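PDB 6MPZ: double Glycine Motif Protease domain from AMS/PCAT Transporter from Lachnospiraceae bacterium C6A11, which probably cleaves leader peptides after a double-glycine motif, as the C39-family cysteine peptidase domain of a peptide-exporting AMS/PCAT transporter. Local coordinates for residues M20-E23 with A24-G28; G58-A61 with L62-L65; M127-F130 with D131-T135. All blocks are in the same frame, centred on the assembly; numbering follows the deposited sequence.

Contact 1 of 3, residues M20-E23 with A24-G28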
# COMPACT_ATOMS: atom_id res chain seq x y z
N MET A 20 -12.21 4.29 3.58
CA MET A 20 -11.66 5.34 4.45
C MET A 20 -11.22 4.70 5.75
O MET A 20 -11.79 3.69 6.19
CB MET A 20 -12.69 6.44 4.70
CG MET A 20 -13.24 7.09 3.43
SD MET A 20 -12.02 8.09 2.54
CE MET A 20 -11.71 9.45 3.68
N GLN A 21 -10.18 5.26 6.38
CA GLN A 21 -9.84 4.86 7.74
C GLN A 21 -10.94 5.39 8.66
O GLN A 21 -11.35 6.56 8.52
CB GLN A 21 -8.48 5.38 8.18
CG GLN A 21 -8.37 6.89 8.34
CD GLN A 21 -6.94 7.38 8.39
OE1 GLN A 21 -6.01 6.62 8.20
NE2 GLN A 21 -6.75 8.67 8.63
N MET A 22 -11.44 4.55 9.58
CA MET A 22 -12.48 5.00 10.54
C MET A 22 -11.88 5.86 11.64
O MET A 22 -12.55 6.73 12.15
CB MET A 22 -13.22 3.81 11.16
CG MET A 22 -14.06 3.06 10.12
SD MET A 22 -15.10 4.01 8.91
CE MET A 22 -15.86 5.43 9.73
N GLU A 23 -10.62 5.62 11.99
CA GLU A 23 -9.87 6.57 12.79
C GLU A 23 -8.40 6.62 12.36
O GLU A 23 -7.92 5.73 11.63
CB GLU A 23 -10.06 6.32 14.30
CG GLU A 23 -9.35 5.11 14.86
CD GLU A 23 -8.03 5.41 15.59
OE1 GLU A 23 -7.64 6.61 15.73
OE2 GLU A 23 -7.39 4.42 16.04
N ALA A 24 -7.71 7.67 12.82
CA ALA A 24 -6.37 8.07 12.33
C ALA A 24 -5.24 7.03 12.31
O ALA A 24 -4.32 7.14 11.50
CB ALA A 24 -5.90 9.32 13.08
N LEU A 25 -5.29 6.06 13.21
CA LEU A 25 -4.21 5.10 13.37
C LEU A 25 -4.38 3.95 12.40
O LEU A 25 -3.48 3.12 12.30
CB LEU A 25 -4.20 4.50 14.79
CG LEU A 25 -3.57 5.17 16.05
CD1 LEU A 25 -3.55 6.69 16.00
CD2 LEU A 25 -4.31 4.68 17.31
N GLU A 26 -5.51 3.89 11.68
CA GLU A 26 -5.89 2.71 10.86
C GLU A 26 -5.43 2.68 9.41
O GLU A 26 -5.72 1.70 8.72
CB GLU A 26 -7.43 2.50 10.93
CG GLU A 26 -7.92 2.26 12.34
CD GLU A 26 -9.43 2.22 12.48
OE1 GLU A 26 -10.17 2.17 11.47
OE2 GLU A 26 -9.87 2.22 13.65
N CYS A 27 -4.68 3.69 8.95
CA CYS A 27 -4.32 3.81 7.49
C CYS A 27 -3.72 2.52 6.87
O CYS A 27 -4.06 2.18 5.73
CB CYS A 27 -3.39 5.00 7.22
SG CYS A 27 -1.85 4.95 8.16
N GLY A 28 -2.84 1.84 7.62
CA GLY A 28 -2.22 0.56 7.22
C GLY A 28 -3.26 -0.46 6.86
O GLY A 28 -3.23 -1.07 5.78
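Glu23 and Glu26 meet where the loop carrying residues 20-23 turns into the start of helix 27-38: Glu26 N donates to Glu23 O at 3.0 Å, with the N-H aimed well at the oxygen (158°). The turn doubles the chain back, leaving the CA atoms of Gln21 and Glu26 only 5.5 Å apart. Leu25 N sends a second, weak bond to Glu23 OE1.

Glu26 runs extended beyond CG (chi2 173°), which carries its carboxylate back to the backbone of Met22 and Glu23. There OE1 takes a weak bond from Met22 N at 3.3 Å and forms a salt bridge with Arg49, while OE2 rests against Glu23 CG at 3.2 Å. The two acids cross at about a right angle and their carboxylate planes are nearly perpendicular, 86° apart. Glu23 bends at chi2, and its OE2 comes alongside Leu25 CB and CD2, a carboxylate oxygen beside an aliphatic chain. Nearer the helix, Gln21 OE1 lies 3.2 Å from Cys27 CB; Gln21 also touches His101.

Cys27 SG is covalently linked to the backbone of the bound leader peptide, and with His101 and Asp117 it forms a likely cysteine-peptidase triad at the start of the helix. Gln21 packs on the same peptide backbone, a placement reminiscent of the oxyanion-hole glutamine of papain-like enzymes. Glu23 OE2 and Glu26 OE2 stand 4.1 Å apart, a repulsion that the Arg49 salt bridge would be expected to ease.

Contact 2 of 3, residues G58-A61 with L62-L65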
# COMPACT_ATOMS: atom_id res chain seq x y z
N GLY A 58 0.15 3.19 15.05
CA GLY A 58 -0.38 2.79 13.76
C GLY A 58 -0.02 1.34 13.50
O GLY A 58 -0.15 0.51 14.40
N SER A 59 0.43 1.05 12.27
CA SER A 59 0.88 -0.29 11.86
C SER A 59 2.27 -0.14 11.30
O SER A 59 2.72 0.96 10.97
CB SER A 59 -0.02 -0.87 10.77
OG SER A 59 -1.34 -1.07 11.25
N ASN A 60 2.95 -1.27 11.12
CA ASN A 60 4.26 -1.29 10.50
C ASN A 60 4.30 -2.22 9.29
O ASN A 60 3.49 -3.15 9.18
CB ASN A 60 5.39 -1.55 11.53
CG ASN A 60 5.49 -3.01 11.98
OD1 ASN A 60 5.65 -3.92 11.17
ND2 ASN A 60 5.46 -3.23 13.31
N ALA A 61 5.26 -1.95 8.41
CA ALA A 61 5.24 -2.53 7.12
C ALA A 61 5.44 -4.03 7.22
O ALA A 61 4.89 -4.79 6.41
CB ALA A 61 6.29 -1.90 6.22
N LEU A 62 6.22 -4.48 8.20
CA LEU A 62 6.42 -5.96 8.34
C LEU A 62 5.11 -6.69 8.64
O LEU A 62 4.86 -7.77 8.10
CB LEU A 62 7.44 -6.32 9.44
CG LEU A 62 7.77 -7.82 9.58
CD1 LEU A 62 8.26 -8.40 8.26
CD2 LEU A 62 8.78 -8.08 10.71
N ASN A 63 4.27 -6.08 9.48
CA ASN A 63 2.99 -6.69 9.87
C ASN A 63 1.94 -6.61 8.75
O ASN A 63 1.16 -7.55 8.57
CB ASN A 63 2.43 -6.09 11.16
CG ASN A 63 3.18 -6.56 12.39
OD1 ASN A 63 3.74 -7.66 12.42
ND2 ASN A 63 3.19 -5.75 13.41
N VAL A 64 1.98 -5.52 7.95
CA VAL A 64 1.08 -5.41 6.81
C VAL A 64 1.39 -6.53 5.84
O VAL A 64 0.48 -7.20 5.37
CB VAL A 64 1.20 -4.06 6.14
CG1 VAL A 64 0.37 -4.03 4.84
CG2 VAL A 64 0.71 -2.97 7.09
N LEU A 65 2.66 -6.72 5.56
CA LEU A 65 3.10 -7.77 4.65
C LEU A 65 2.74 -9.17 5.16
O LEU A 65 2.34 -10.02 4.37
CB LEU A 65 4.63 -7.69 4.41
CG LEU A 65 5.26 -6.53 3.62
CD1 LEU A 65 6.79 -6.59 3.76
CD2 LEU A 65 4.83 -6.51 2.15
O HOH W 1 1.92 -3.54 12.81
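A chi1 of 75° sets Asn60 CG between its own backbone N and carbonyl carbon, and from there the amide curls over the first turn of the helix to meet Asn63. Its OD1 accepts from Asn63 N at 3.1 Å with a fairly straight N-H (152°), although the donor stands well out of the amide plane. Asn63 CG, beside its backbone N, brings ND2 to within 3.4 Å of Asn60 ND2. The two amides lie at a modest tilt of 31°; both nitrogens are donors, so they do not bond to each other. A water gives Asn63 ND2 an acceptor at 2.6 Å and also accepts from Asn60 N.

This is the classic side-chain N-cap: Asn60 sits just before helix 61-70, where the first amides lack an acceptor from a preceding turn. The backbone of the cap works as well, since Asn60 O accepts from Val64 N at 3.1 Å, the donor lying in the carbonyl plane, and takes a weak, bent bond from Asn63 N. One residue on, Ala61 O receives Leu65 N at 3.1 Å, and Leu65 CG presses on the same oxygen at 3.3 Å.

On the buried side, Ser59 CB meets Val64 CG2 at 4.3 Å, and Ala61, Val64 and Leu65 all pack on Leu139 of strand 137-142. The bound leader peptide forms backbone hydrogen bonds with Ser59 and Ala61, while apolar peptide side-chain groups pack on Ala61 and Leu65, and acidic ones on Asn60 and Leu62.

Contact 3 of 3, residues M127-F130 with D131-T135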
# COMPACT_ATOMS: atom_id res chain seq x y z
N MET A 127 3.19 15.35 -9.54
CA MET A 127 4.47 14.63 -9.43
C MET A 127 5.45 15.20 -8.47
O MET A 127 6.15 14.46 -7.81
CB MET A 127 5.20 14.56 -10.76
CG MET A 127 4.76 13.45 -11.63
SD MET A 127 4.68 11.83 -10.84
CE MET A 127 4.36 10.97 -12.38
N GLU A 128 5.57 16.51 -8.45
CA GLU A 128 6.56 17.18 -7.59
C GLU A 128 6.23 16.90 -6.14
O GLU A 128 7.13 16.49 -5.38
CB GLU A 128 6.71 18.67 -7.89
CG GLU A 128 5.39 19.47 -7.81
CD GLU A 128 4.97 19.97 -6.44
OE1 GLU A 128 5.80 19.96 -5.50
OE2 GLU A 128 3.78 20.35 -6.32
N GLU A 129 4.94 17.04 -5.78
CA GLU A 129 4.49 16.73 -4.43
C GLU A 129 4.60 15.21 -4.15
O GLU A 129 5.13 14.81 -3.13
CB GLU A 129 3.06 17.21 -4.23
CG GLU A 129 2.46 16.89 -2.86
CD GLU A 129 1.05 17.38 -2.69
OE1 GLU A 129 0.78 18.48 -3.18
OE2 GLU A 129 0.25 16.75 -1.97
N PHE A 130 4.18 14.37 -5.09
CA PHE A 130 4.41 12.93 -4.95
C PHE A 130 5.83 12.62 -4.57
O PHE A 130 6.07 11.96 -3.57
CB PHE A 130 4.08 12.16 -6.22
CG PHE A 130 4.29 10.67 -6.08
CD1 PHE A 130 3.29 9.85 -5.52
CD2 PHE A 130 5.49 10.09 -6.45
CE1 PHE A 130 3.48 8.48 -5.39
CE2 PHE A 130 5.68 8.73 -6.30
CZ PHE A 130 4.66 7.92 -5.78
N ASP A 131 6.77 13.14 -5.36
CA ASP A 131 8.21 12.89 -5.16
C ASP A 131 8.69 13.28 -3.77
O ASP A 131 9.54 12.58 -3.22
CB ASP A 131 9.07 13.58 -6.24
CG ASP A 131 8.91 12.94 -7.65
OD1 ASP A 131 8.25 11.89 -7.82
OD2 ASP A 131 9.47 13.49 -8.62
N ARG A 132 8.17 14.36 -3.17
CA ARG A 132 8.57 14.69 -1.78
C ARG A 132 7.85 13.89 -0.69
O ARG A 132 8.43 13.65 0.36
CB ARG A 132 8.54 16.18 -1.50
CG ARG A 132 7.22 16.89 -1.51
CD ARG A 132 7.30 18.30 -0.89
NE ARG A 132 7.35 19.36 -1.92
CZ ARG A 132 6.30 19.85 -2.59
NH1 ARG A 132 5.06 19.52 -2.26
NH2 ARG A 132 6.53 20.81 -3.48
N SER A 133 6.60 13.48 -0.95
CA SER A 133 5.76 12.78 0.03
C SER A 133 6.03 11.26 0.11
O SER A 133 6.03 10.67 1.21
CB SER A 133 4.27 13.00 -0.29
OG SER A 133 3.92 14.33 -0.05
N PHE A 134 6.30 10.63 -1.02
CA PHE A 134 6.72 9.22 -1.00
C PHE A 134 8.11 9.09 -0.32
O PHE A 134 9.08 9.70 -0.75
CB PHE A 134 6.76 8.71 -2.41
CG PHE A 134 7.34 7.34 -2.58
CD1 PHE A 134 6.79 6.27 -1.92
CD2 PHE A 134 8.41 7.13 -3.43
CE1 PHE A 134 7.32 5.00 -2.09
CE2 PHE A 134 8.93 5.85 -3.61
CZ PHE A 134 8.39 4.78 -2.92
N THR A 135 8.20 8.30 0.74
CA THR A 135 9.44 8.16 1.52
C THR A 135 10.41 7.15 0.98
O THR A 135 11.54 7.04 1.46
CB THR A 135 9.17 7.66 2.97
OG1 THR A 135 8.77 6.28 2.94
CG2 THR A 135 8.14 8.48 3.63
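Phe130 and Phe134, one helical turn apart, make the tightly packed side of this contact. Both have CG opposite the backbone N, and the side chains run side by side. Phe134 CB lies over a face of the Phe130 ring, a CH-pi contact 4.2 Å from the centroid. The ring planes are only 18° apart but slid so far that they barely overlap. Phe130 also meets Phe108 edge-to-face, and both phenylalanines pack on Leu85 and Ile95.

Residues 127-133 form a short helix, which Phe134 leaves for strand 134-135; it follows edge strand 123-126 and lies against the antiparallel sheet of the C39 peptidase fold. Its last turn ends in a straight bond from Phe134 N to Phe130 O, 2.9 Å long with an N-H angle of 178°. Ser133 N donates to Glu129 O, also at 2.9 Å.

Asp131 marks the border: OD1 lies in plane at the Phe130 ring edge and forms a salt bridge with Lys86 of helix 82-88. The solvent side is looser. Glu128 and Arg132 run alongside each other, paired as a salt bridge through OE1 and NH2, but the atoms are modelled too close, making the detail doubtful. Glu129 OE1 stays 4.5 Å from Arg132 NH1.

All three contacts are local, yet their chemistry follows their place in the fold. They lie on different helices, 27-38, 61-70 and 127-133. Contacts 1 and 2 begin theirs and line the bound leader peptide, their nearest atoms about 3 Å apart without touching. Contact 1 is partly buried and combines carboxylates with the peptide-linked cysteine, whereas contact 2 is more deeply buried, pairing neutral amide capping with apolar packing that also meets strand 137-142. Contact 3, its centre 21 Å from each of the others, spans a whole short helix and its exit into strand 134-135; it packs on several sheet strands and joins an aromatic core to a charged surface.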